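Local coordinates for probable acetyltransferases (Chromobacterium violaceum, PDB 3PZJ), which probably transfers acetyl groups from acetyl-CoA to an amine, perhaps the N-terminal serine or alanine of a protein, as a member of the GNAT family, at residues 70-75 with 79-84; 156-161 with 165-170; 169-174 with 196-201. All blocks are in the same frame, centred on the assembly; numbering follows the deposited sequence. Where two conformers were deposited one is given.

In the fold
Contacts 2 and 3 are two halves of one interface, in which helix 165-174 lies against the adjacent antiparallel strands 155-161 and 191-201; their centres are about 6 Å apart and they share Ala169 and Ala170. Backbone bonds between the strands tie them together, with Trp158 O 2.9 Å from Phe198 N, and Trp158 CD1 packs 3.6 Å from Ala171 CB. Contact 1 stands apart, at the start of helix 75-87 near the surface: its centre is about 23 Å from that of contact 2 and about 27 Å from that of contact 3, which lies on the opposite side of the chain's centre. The Trp81 side chain of contact 1 is about 12 Å from the bound sodium ion, which is held by Val86, Gln88 and Thr91.

Contact 1 of 3, residues 70-75 with 79-84; sequences GPFEDE and ITWLAL
Phe72 reaches from the loop to Trp81 on the second turn of helix 75-87 and meets it with the far end of its ring. Its CE1 lies 3.4 Å from Trp81 CB, while CZ stands over one face of the indole, 3.7 Å from Trp81 CD2 and off toward the rim. The planes of the phenyl ring and the five-membered ring of the indole are inclined at 45° with the centroids 5.2 Å apart, an oblique approach. The two side chains come at each other roughly at right angles. In Trp81, CG is anti to the backbone N (chi1 177°), which turns the indole face toward the loop; the Phe72 ring, whose CG is anti to its own carbonyl carbon, rests its CE1 and CZ there. Gly70 CA, 3.6 Å above the phenyl plane, covers part of one face of Phe72.

Glu75 makes the other half of the contact, mainly through its carbonyl oxygen. Glu75 O accepts the N-H of Ile79, 2.9 Å from Ile79 N and at 161°, an i to i+4 bond of the opening helical turn. CG1 of Ile79, beside its own backbone N, lies 3.4 Å from Glu75 O, and farther out Glu75 CG and Ile79 CD1 are 4.4 Å apart. Asp74, at the N-cap position, supports this start of the helix by accepting the N-H of Ala77 with OD1.

The aromatic contact belongs to a larger group of rings: Phe78 and Trp64 meet Phe72 edge-to-face, and Tyr69 adjoins Trp81. Glu75 also touches Ala51 and Phe54, and Leu82 touches Ala46, so helix 75-87 packs against helix 46-58 as well as against the loop that leads into it.

Contact 2 of 3, residues 156-161 with 165-170; sequences CEWRCD and AASAAA
Ser167, in the first turn of helix 165-174, meets Trp158 and Cys160 of the strand with its hydroxyl. The indole N-H of Trp158 points at Ser167 OG, 2.8 Å from NE1, with an N-H...O angle of 153°; the oxygen sits at the edge of the ring, near its plane. Because OG is anti to the backbone N of Ser167 (chi1 175°), it extends from the helix toward the strand and meets that edge. The bond gives the indole N-H a polar partner on the side of the helix that faces the sheet and restrains the rotation of the ring. Ser167 OG also lies 3.3 Å from Cys160 CB, in a direction about at right angles to that of the indole nitrogen. Ser167 CB is 3.8 Å from Cys160 CB. In the same turn, Ser167 N donates to Asn164 OD1 from the link between strand and helix.

Strand and helix run nearly antiparallel, at 159°, with their axes 7.8 Å apart at closest approach. This is the beta-alpha connection of the C-terminal half of the GNAT fold, where the chain leaves strand 155-161 through a short turn and comes back along one face of the sheet as a helix.

Ala168 follows, its methyl carbon CB 4.1 Å from Cys160 SG; the sulfur also lies alongside the backbone N of Ala168. Ala168 also touches Phe198 of strand 191-201.

One turn beyond Ser167, Ala170 directs its CB toward the strand and touches the benzo part of the indole, 4.2 Å from Trp158 CZ2 and slanted to the ring. Phe176 and Val125 are further neighbours of Trp158.

Contact 3 of 3, residues 169-174 with 196-201; sequences AAARRF and HVFSML
With CG anti to the carbonyl carbon (chi1 -59°), Phe198 leans from its strand toward helix 165-174 and offers one face to Ala171. Arg172 has its own CG anti to the carbonyl carbon and its chain extended from CG to NE, which brings NE and the guanidinium to the edge of the same ring. Ala171 places its methyl almost on the ring normal: CB is 3.8 Å from the centroid of the Phe198 ring and 12° off the perpendicular, a CH-pi contact over the face. The methyl lies slightly toward the CG side, with Ala171 CB 3.8 Å from Phe198 CG and 3.9 Å from Phe198 CD2.

Arg172 approaches a different part of Phe198. Its CG lies beside the ring, obliquely, 4.0 Å from Phe198 CE1, and its NE comes to the rim, in the ring plane and also 4.0 Å from Phe198 CE1. The guanidinium stands 86° to the phenyl plane and turns one of its faces to that carbon. Arginine and phenylalanine thus meet with a guanidinium face against a ring edge, which differs from a cation-pi stack over the aromatic face. Arg172 itself is exposed, at the outer margin of this otherwise buried contact.

The strand also faces the dimer partner: Val197 packs on Leu182 of the second subunit, and Ser199 OG hydrogen-bonds to Arg183 NH2 of that subunit. Within the chain, Phe178 of strand 177-188 meets Phe198 edge-to-face and is also touched by Arg172, and Ala171 packs on Trp158 of strand 155-161. The arrangement is the helix-on-sheet packing of the C-terminal part of the GNAT fold, with helix 165-174 lying over strands 155-161, 191-201 and 177-188.

Contact 1 of 3, residues 70-75 with 79-84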
loop_
_atom_site.group_PDB
_atom_site.type_symbol
_atom_site.label_atom_id
_atom_site.label_comp_id
_atom_site.label_asym_id
_atom_site.label_seq_id
_atom_site.Cartn_x
_atom_site.Cartn_y
_atom_site.Cartn_z
ATOM N N GLY A 70 1.449 16.865 12.144
ATOM C CA GLY A 70 1.797 17.587 13.342
ATOM C C GLY A 70 3.078 18.423 13.176
ATOM O O GLY A 70 3.837 18.292 12.223
ATOM N N PRO A 71 3.307 19.338 14.088
ATOM C CA PRO A 71 2.394 19.761 15.138
ATOM C C PRO A 71 1.231 20.552 14.574
ATOM O O PRO A 71 1.205 20.891 13.391
ATOM C CB PRO A 71 3.289 20.587 16.068
ATOM C CG PRO A 71 4.483 20.981 15.231
ATOM C CD PRO A 71 4.625 20.031 14.120
ATOM N N PHE A 72 0.240 20.759 15.413
ATOM C CA PHE A 72 -1.002 21.420 15.021
ATOM C C PHE A 72 -1.057 22.834 15.633
ATOM O O PHE A 72 -0.762 23.020 16.805
ATOM C CB PHE A 72 -2.161 20.528 15.407
ATOM C CG PHE A 72 -2.148 19.214 14.696
ATOM C CD1 PHE A 72 -2.679 19.094 13.406
ATOM C CD2 PHE A 72 -1.541 18.106 15.265
ATOM C CE1 PHE A 72 -2.660 17.838 12.729
ATOM C CE2 PHE A 72 -1.469 16.889 14.588
ATOM C CZ PHE A 72 -2.056 16.763 13.336
ATOM N N GLU A 73 -1.368 23.825 14.812
ATOM C CA GLU A 73 -1.255 25.208 15.274
ATOM C C GLU A 73 -2.320 25.541 16.326
ATOM O O GLU A 73 -2.174 26.534 17.016
ATOM C CB GLU A 73 -1.371 26.204 14.107
ATOM C CG GLU A 73 -2.806 26.533 13.715
ATOM C CD GLU A 73 -2.918 27.291 12.384
ATOM O OE1 GLU A 73 -3.595 26.777 11.424
ATOM O OE2 GLU A 73 -2.305 28.388 12.291
ATOM N N ASP A 74 -3.432 24.799 16.333
ATOM C CA ASP A 74 -4.497 24.962 17.314
ATOM C C ASP A 74 -5.470 23.789 17.263
ATOM O O ASP A 74 -5.401 22.961 16.396
ATOM C CB ASP A 74 -5.270 26.300 17.110
ATOM C CG ASP A 74 -5.885 26.431 15.717
ATOM O OD1 ASP A 74 -6.259 25.415 15.042
ATOM O OD2 ASP A 74 -6.029 27.593 15.304
ATOM N N GLU A 75 -6.402 23.768 18.196
ATOM C CA GLU A 75 -7.424 22.749 18.266
ATOM C C GLU A 75 -8.184 22.487 16.984
ATOM O O GLU A 75 -8.397 21.318 16.616
ATOM C CB GLU A 75 -8.480 23.125 19.290
ATOM C CG GLU A 75 -8.867 22.015 20.114
ATOM C CD GLU A 75 -9.566 22.526 21.349
ATOM O OE1 GLU A 75 -10.713 22.955 21.193
ATOM O OE2 GLU A 75 -8.955 22.498 22.436
ATOM N N ILE A 79 -8.557 18.928 14.985
ATOM C CA ILE A 79 -9.850 18.330 14.774
ATOM C C ILE A 79 -10.085 18.149 13.298
ATOM O O ILE A 79 -10.570 17.108 12.862
ATOM C CB ILE A 79 -10.915 19.171 15.426
ATOM C CG1 ILE A 79 -10.819 18.953 16.939
ATOM C CG2 ILE A 79 -12.319 18.810 14.947
ATOM C CD1 ILE A 79 -11.725 19.761 17.679
ATOM N N THR A 80 -9.652 19.105 12.512
ATOM C CA THR A 80 -9.796 19.018 11.066
ATOM C C THR A 80 -9.013 17.803 10.515
ATOM O O THR A 80 -9.590 16.955 9.823
ATOM C CB THR A 80 -9.350 20.285 10.334
ATOM O OG1 THR A 80 -10.180 21.401 10.716
ATOM C CG2 THR A 80 -9.471 20.095 8.829
ATOM N N TRP A 81 -7.744 17.688 10.919
ATOM C CA TRP A 81 -6.885 16.521 10.586
ATOM C C TRP A 81 -7.521 15.215 10.994
ATOM O O TRP A 81 -7.559 14.246 10.214
ATOM C CB TRP A 81 -5.450 16.676 11.188
ATOM C CG TRP A 81 -4.648 15.504 10.913
ATOM C CD1 TRP A 81 -4.033 15.163 9.737
ATOM C CD2 TRP A 81 -4.430 14.449 11.795
ATOM N NE1 TRP A 81 -3.397 13.953 9.880
ATOM C CE2 TRP A 81 -3.659 13.480 11.118
ATOM C CE3 TRP A 81 -4.834 14.201 13.106
ATOM C CZ2 TRP A 81 -3.230 12.323 11.727
ATOM C CZ3 TRP A 81 -4.432 13.020 13.705
ATOM C CH2 TRP A 81 -3.628 12.095 13.004
ATOM N N LEU A 82 -8.066 15.144 12.213
ATOM C CA LEU A 82 -8.633 13.914 12.716
ATOM C C LEU A 82 -9.767 13.512 11.905
ATOM O O LEU A 82 -9.838 12.362 11.492
ATOM C CB LEU A 82 -9.222 14.015 14.165
ATOM C CG LEU A 82 -8.345 13.686 15.346
ATOM C CD1 LEU A 82 -9.142 13.937 16.591
ATOM C CD2 LEU A 82 -7.707 12.234 15.337
ATOM N N ALA A 83 -10.680 14.464 11.678
ATOM C CA ALA A 83 -11.885 14.233 10.912
ATOM C C ALA A 83 -11.582 13.770 9.513
ATOM O O ALA A 83 -12.175 12.810 9.113
ATOM C CB ALA A 83 -12.742 15.484 10.868
ATOM N N LEU A 84 -10.697 14.434 8.765
ATOM C CA LEU A 84 -10.315 13.983 7.418
ATOM C C LEU A 84 -9.573 12.622 7.439
ATOM O O LEU A 84 -9.702 11.802 6.495
ATOM C CB LEU A 84 -9.436 15.029 6.715
ATOM C CG LEU A 84 -10.050 16.402 6.478
ATOM C CD1 LEU A 84 -9.077 17.420 5.891
ATOM C CD2 LEU A 84 -11.285 16.235 5.576
#

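Contact 2 of 3, residues 156-161 with 165-170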
loop_
_atom_site.group_PDB
_atom_site.type_symbol
_atom_site.label_atom_id
_atom_site.label_comp_id
_atom_site.label_asym_id
_atom_site.label_seq_id
_atom_site.Cartn_x
_atom_site.Cartn_y
_atom_site.Cartn_z
ATOM N N CYS A 156 -1.001 -8.194 9.537
ATOM C CA CYS A 156 -1.085 -6.966 10.252
ATOM C C CYS A 156 0.239 -6.161 10.074
ATOM O O CYS A 156 1.168 -6.805 10.474
ATOM C CB CYS A 156 -1.448 -7.109 11.733
ATOM S SG CYS A 156 -3.173 -7.537 12.046
ATOM N N GLU A 157 0.342 -5.014 9.437
ATOM C CA GLU A 157 1.603 -4.349 9.254
ATOM C C GLU A 157 1.830 -3.356 10.368
ATOM O O GLU A 157 0.911 -2.900 10.989
ATOM C CB GLU A 157 1.630 -3.571 7.951
ATOM C CG GLU A 157 1.827 -4.374 6.806
ATOM C CD GLU A 157 1.942 -3.585 5.533
ATOM O OE1 GLU A 157 2.183 -4.220 4.548
ATOM O OE2 GLU A 157 1.792 -2.388 5.528
ATOM N N TRP A 158 3.089 -3.023 10.559
ATOM C CA TRP A 158 3.535 -1.892 11.317
ATOM C C TRP A 158 4.583 -1.230 10.448
ATOM O O TRP A 158 5.473 -1.871 9.990
ATOM C CB TRP A 158 4.114 -2.310 12.660
ATOM C CG TRP A 158 4.614 -1.215 13.570
ATOM C CD1 TRP A 158 5.675 -0.404 13.372
ATOM C CD2 TRP A 158 4.084 -0.860 14.838
ATOM N NE1 TRP A 158 5.834 0.439 14.422
ATOM C CE2 TRP A 158 4.868 0.178 15.342
ATOM C CE3 TRP A 158 3.027 -1.323 15.603
ATOM C CZ2 TRP A 158 4.623 0.750 16.568
ATOM C CZ3 TRP A 158 2.789 -0.739 16.801
ATOM C CH2 TRP A 158 3.583 0.275 17.277
ATOM N N ARG A 159 4.413 0.054 10.220
ATOM C CA ARG A 159 5.353 0.832 9.383
ATOM C C ARG A 159 5.894 2.073 10.138
ATOM O O ARG A 159 5.206 2.688 10.952
ATOM C CB ARG A 159 4.691 1.370 8.132
ATOM C CG ARG A 159 4.299 0.346 7.163
ATOM C CD ARG A 159 3.722 0.917 5.848
ATOM N NE ARG A 159 3.403 -0.206 4.979
ATOM C CZ ARG A 159 3.530 -0.204 3.662
ATOM N NH1 ARG A 159 3.154 -1.267 2.970
ATOM N NH2 ARG A 159 3.943 0.881 3.068
ATOM N N CYS A 160 7.142 2.434 9.864
ATOM C CA CYS A 160 7.724 3.663 10.459
ATOM C C CYS A 160 8.823 4.261 9.644
ATOM O O CYS A 160 9.388 3.678 8.757
ATOM C CB CYS A 160 8.199 3.410 11.901
ATOM S SG CYS A 160 9.598 2.347 12.049
ATOM N N ASP A 161 9.075 5.534 9.900
ATOM C CA ASP A 161 10.218 6.215 9.302
ATOM C C ASP A 161 11.428 5.520 9.800
ATOM O O ASP A 161 11.535 5.170 10.967
ATOM C CB ASP A 161 10.182 7.718 9.658
ATOM C CG ASP A 161 11.260 8.540 8.955
ATOM O OD1 ASP A 161 12.474 8.197 9.079
ATOM O OD2 ASP A 161 10.863 9.569 8.340
ATOM N N ALA A 165 13.684 5.357 15.639
ATOM C CA ALA A 165 14.259 4.236 16.341
ATOM C C ALA A 165 13.287 3.563 17.318
ATOM O O ALA A 165 13.265 2.337 17.451
ATOM C CB ALA A 165 15.626 4.697 17.090
ATOM N N ALA A 166 12.532 4.364 18.023
ATOM C CA ALA A 166 11.679 3.876 19.106
ATOM C C ALA A 166 10.520 3.034 18.505
ATOM O O ALA A 166 10.109 2.045 19.054
ATOM C CB ALA A 166 11.118 5.050 19.893
ATOM N N SER A 167 9.986 3.476 17.366
ATOM C CA SER A 167 8.900 2.740 16.734
ATOM C C SER A 167 9.351 1.385 16.191
ATOM O O SER A 167 8.634 0.400 16.378
ATOM C CB SER A 167 8.174 3.603 15.686
ATOM O OG SER A 167 7.184 2.883 14.985
ATOM N N ALA A 168 10.508 1.329 15.549
ATOM C CA ALA A 168 11.086 0.093 15.093
ATOM C C ALA A 168 11.305 -0.902 16.246
ATOM O O ALA A 168 11.008 -2.083 16.133
ATOM C CB ALA A 168 12.389 0.361 14.353
ATOM N N ALA A 169 11.701 -0.402 17.396
ATOM C CA ALA A 169 12.044 -1.280 18.517
ATOM C C ALA A 169 10.753 -1.741 19.155
ATOM O O ALA A 169 10.618 -2.919 19.556
ATOM C CB ALA A 169 12.949 -0.535 19.542
ATOM N N ALA A 170 9.764 -0.852 19.168
ATOM C CA ALA A 170 8.431 -1.240 19.587
ATOM C C ALA A 170 7.848 -2.357 18.725
ATOM O O ALA A 170 7.322 -3.312 19.226
ATOM C CB ALA A 170 7.423 0.008 19.593
#

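Contact 3 of 3, residues 169-174 with 196-201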
loop_
_atom_site.group_PDB
_atom_site.type_symbol
_atom_site.label_atom_id
_atom_site.label_comp_id
_atom_site.label_asym_id
_atom_site.label_seq_id
_atom_site.Cartn_x
_atom_site.Cartn_y
_atom_site.Cartn_z
ATOM N N ALA A 169 11.701 -0.402 17.396
ATOM C CA ALA A 169 12.044 -1.280 18.517
ATOM C C ALA A 169 10.753 -1.741 19.155
ATOM O O ALA A 169 10.618 -2.919 19.556
ATOM C CB ALA A 169 12.949 -0.535 19.542
ATOM N N ALA A 170 9.764 -0.852 19.168
ATOM C CA ALA A 170 8.431 -1.240 19.587
ATOM C C ALA A 170 7.848 -2.357 18.725
ATOM O O ALA A 170 7.322 -3.312 19.226
ATOM C CB ALA A 170 7.423 0.008 19.593
ATOM N N ALA A 171 7.869 -2.184 17.429
ATOM C CA ALA A 171 7.397 -3.251 16.550
ATOM C C ALA A 171 8.035 -4.596 16.881
ATOM O O ALA A 171 7.376 -5.629 17.045
ATOM C CB ALA A 171 7.627 -2.863 15.051
ATOM N N ARG A 172 9.350 -4.598 16.982
ATOM C CA ARG A 172 10.047 -5.855 17.286
ATOM C C ARG A 172 9.678 -6.398 18.670
ATOM O O ARG A 172 9.517 -7.605 18.832
ATOM C CB ARG A 172 11.574 -5.684 17.103
ATOM C CG ARG A 172 12.002 -5.628 15.679
ATOM C CD ARG A 172 13.479 -5.214 15.551
ATOM N NE ARG A 172 14.058 -5.105 14.216
ATOM C CZ ARG A 172 14.331 -6.132 13.405
ATOM N NH1 ARG A 172 14.055 -7.375 13.736
ATOM N NH2 ARG A 172 14.923 -5.911 12.265
ATOM N N ARG A 173 9.480 -5.515 19.614
ATOM C CA ARG A 173 9.157 -5.883 20.966
ATOM C C ARG A 173 7.781 -6.539 20.968
ATOM O O ARG A 173 7.582 -7.468 21.656
ATOM C CB ARG A 173 9.195 -4.639 21.826
ATOM C CG ARG A 173 8.977 -4.853 23.252
ATOM C CD ARG A 173 9.492 -3.756 24.117
ATOM N NE ARG A 173 9.067 -2.448 23.708
ATOM C CZ ARG A 173 9.895 -1.478 23.331
ATOM N NH1 ARG A 173 9.414 -0.316 23.014
ATOM N NH2 ARG A 173 11.210 -1.662 23.304
ATOM N N PHE A 174 6.878 -6.034 20.156
ATOM C CA PHE A 174 5.512 -6.590 20.031
ATOM C C PHE A 174 5.446 -7.887 19.257
ATOM O O PHE A 174 4.448 -8.582 19.272
ATOM C CB PHE A 174 4.566 -5.541 19.434
ATOM C CG PHE A 174 4.370 -4.316 20.300
ATOM C CD1 PHE A 174 4.352 -4.392 21.697
ATOM C CD2 PHE A 174 4.274 -3.077 19.729
ATOM C CE1 PHE A 174 4.169 -3.220 22.495
ATOM C CE2 PHE A 174 4.088 -1.903 20.503
ATOM C CZ PHE A 174 4.054 -1.968 21.883
ATOM N N HIS A 196 10.414 1.587 7.049
ATOM C CA HIS A 196 10.552 0.199 7.450
ATOM C C HIS A 196 9.173 -0.459 7.495
ATOM O O HIS A 196 8.204 0.145 8.072
ATOM C CB HIS A 196 11.133 0.091 8.879
ATOM C CG HIS A 196 12.575 0.504 9.041
ATOM N ND1 HIS A 196 13.534 0.372 8.062
ATOM C CD2 HIS A 196 13.225 0.979 10.146
ATOM C CE1 HIS A 196 14.712 0.765 8.549
ATOM N NE2 HIS A 196 14.542 1.154 9.801
ATOM N N VAL A 197 9.075 -1.681 6.953
ATOM C CA VAL A 197 7.844 -2.472 7.006
ATOM C C VAL A 197 8.060 -3.706 7.837
ATOM O O VAL A 197 9.042 -4.472 7.630
ATOM C CB VAL A 197 7.337 -2.871 5.595
ATOM C CG1 VAL A 197 6.016 -3.701 5.703
ATOM C CG2 VAL A 197 7.137 -1.631 4.715
ATOM N N PHE A 198 7.181 -3.875 8.825
ATOM C CA PHE A 198 7.142 -4.995 9.694
ATOM C C PHE A 198 5.764 -5.670 9.560
ATOM O O PHE A 198 4.819 -5.002 9.234
ATOM C CB PHE A 198 7.271 -4.581 11.143
ATOM C CG PHE A 198 8.525 -3.834 11.479
ATOM C CD1 PHE A 198 9.615 -4.494 12.054
ATOM C CD2 PHE A 198 8.598 -2.454 11.331
ATOM C CE1 PHE A 198 10.770 -3.782 12.402
ATOM C CE2 PHE A 198 9.736 -1.770 11.675
ATOM C CZ PHE A 198 10.839 -2.441 12.167
ATOM N N SER A 199 5.640 -6.944 9.916
ATOM C CA SER A 199 4.364 -7.615 9.869
ATOM C C SER A 199 4.224 -8.729 10.851
ATOM O O SER A 199 5.213 -9.309 11.309
ATOM C CB SER A 199 4.064 -8.162 8.463
ATOM O OG SER A 199 4.811 -9.340 8.219
HETATM N N MSE A 200 2.965 -9.033 11.162
HETATM C CA MSE A 200 2.582 -10.160 12.000
HETATM C C MSE A 200 1.469 -10.935 11.296
HETATM O O MSE A 200 0.398 -10.396 11.016
HETATM C CB MSE A 200 2.108 -9.676 13.370
HETATM C CG MSE A 200 0.946 -10.473 13.942
HETATM SE SE MSE A 200 1.207 -10.944 15.816
HETATM C CE MSE A 200 2.951 -11.805 15.672
ATOM N N LEU A 201 1.740 -12.203 11.010
ATOM C CA LEU A 201 0.872 -13.038 10.253
ATOM C C LEU A 201 -0.064 -13.752 11.192
ATOM O O LEU A 201 0.232 -13.922 12.395
ATOM C CB LEU A 201 1.685 -14.064 9.506
ATOM C CG LEU A 201 2.748 -13.608 8.521
ATOM C CD1 LEU A 201 3.197 -14.766 7.659
ATOM C CD2 LEU A 201 2.165 -12.483 7.607
#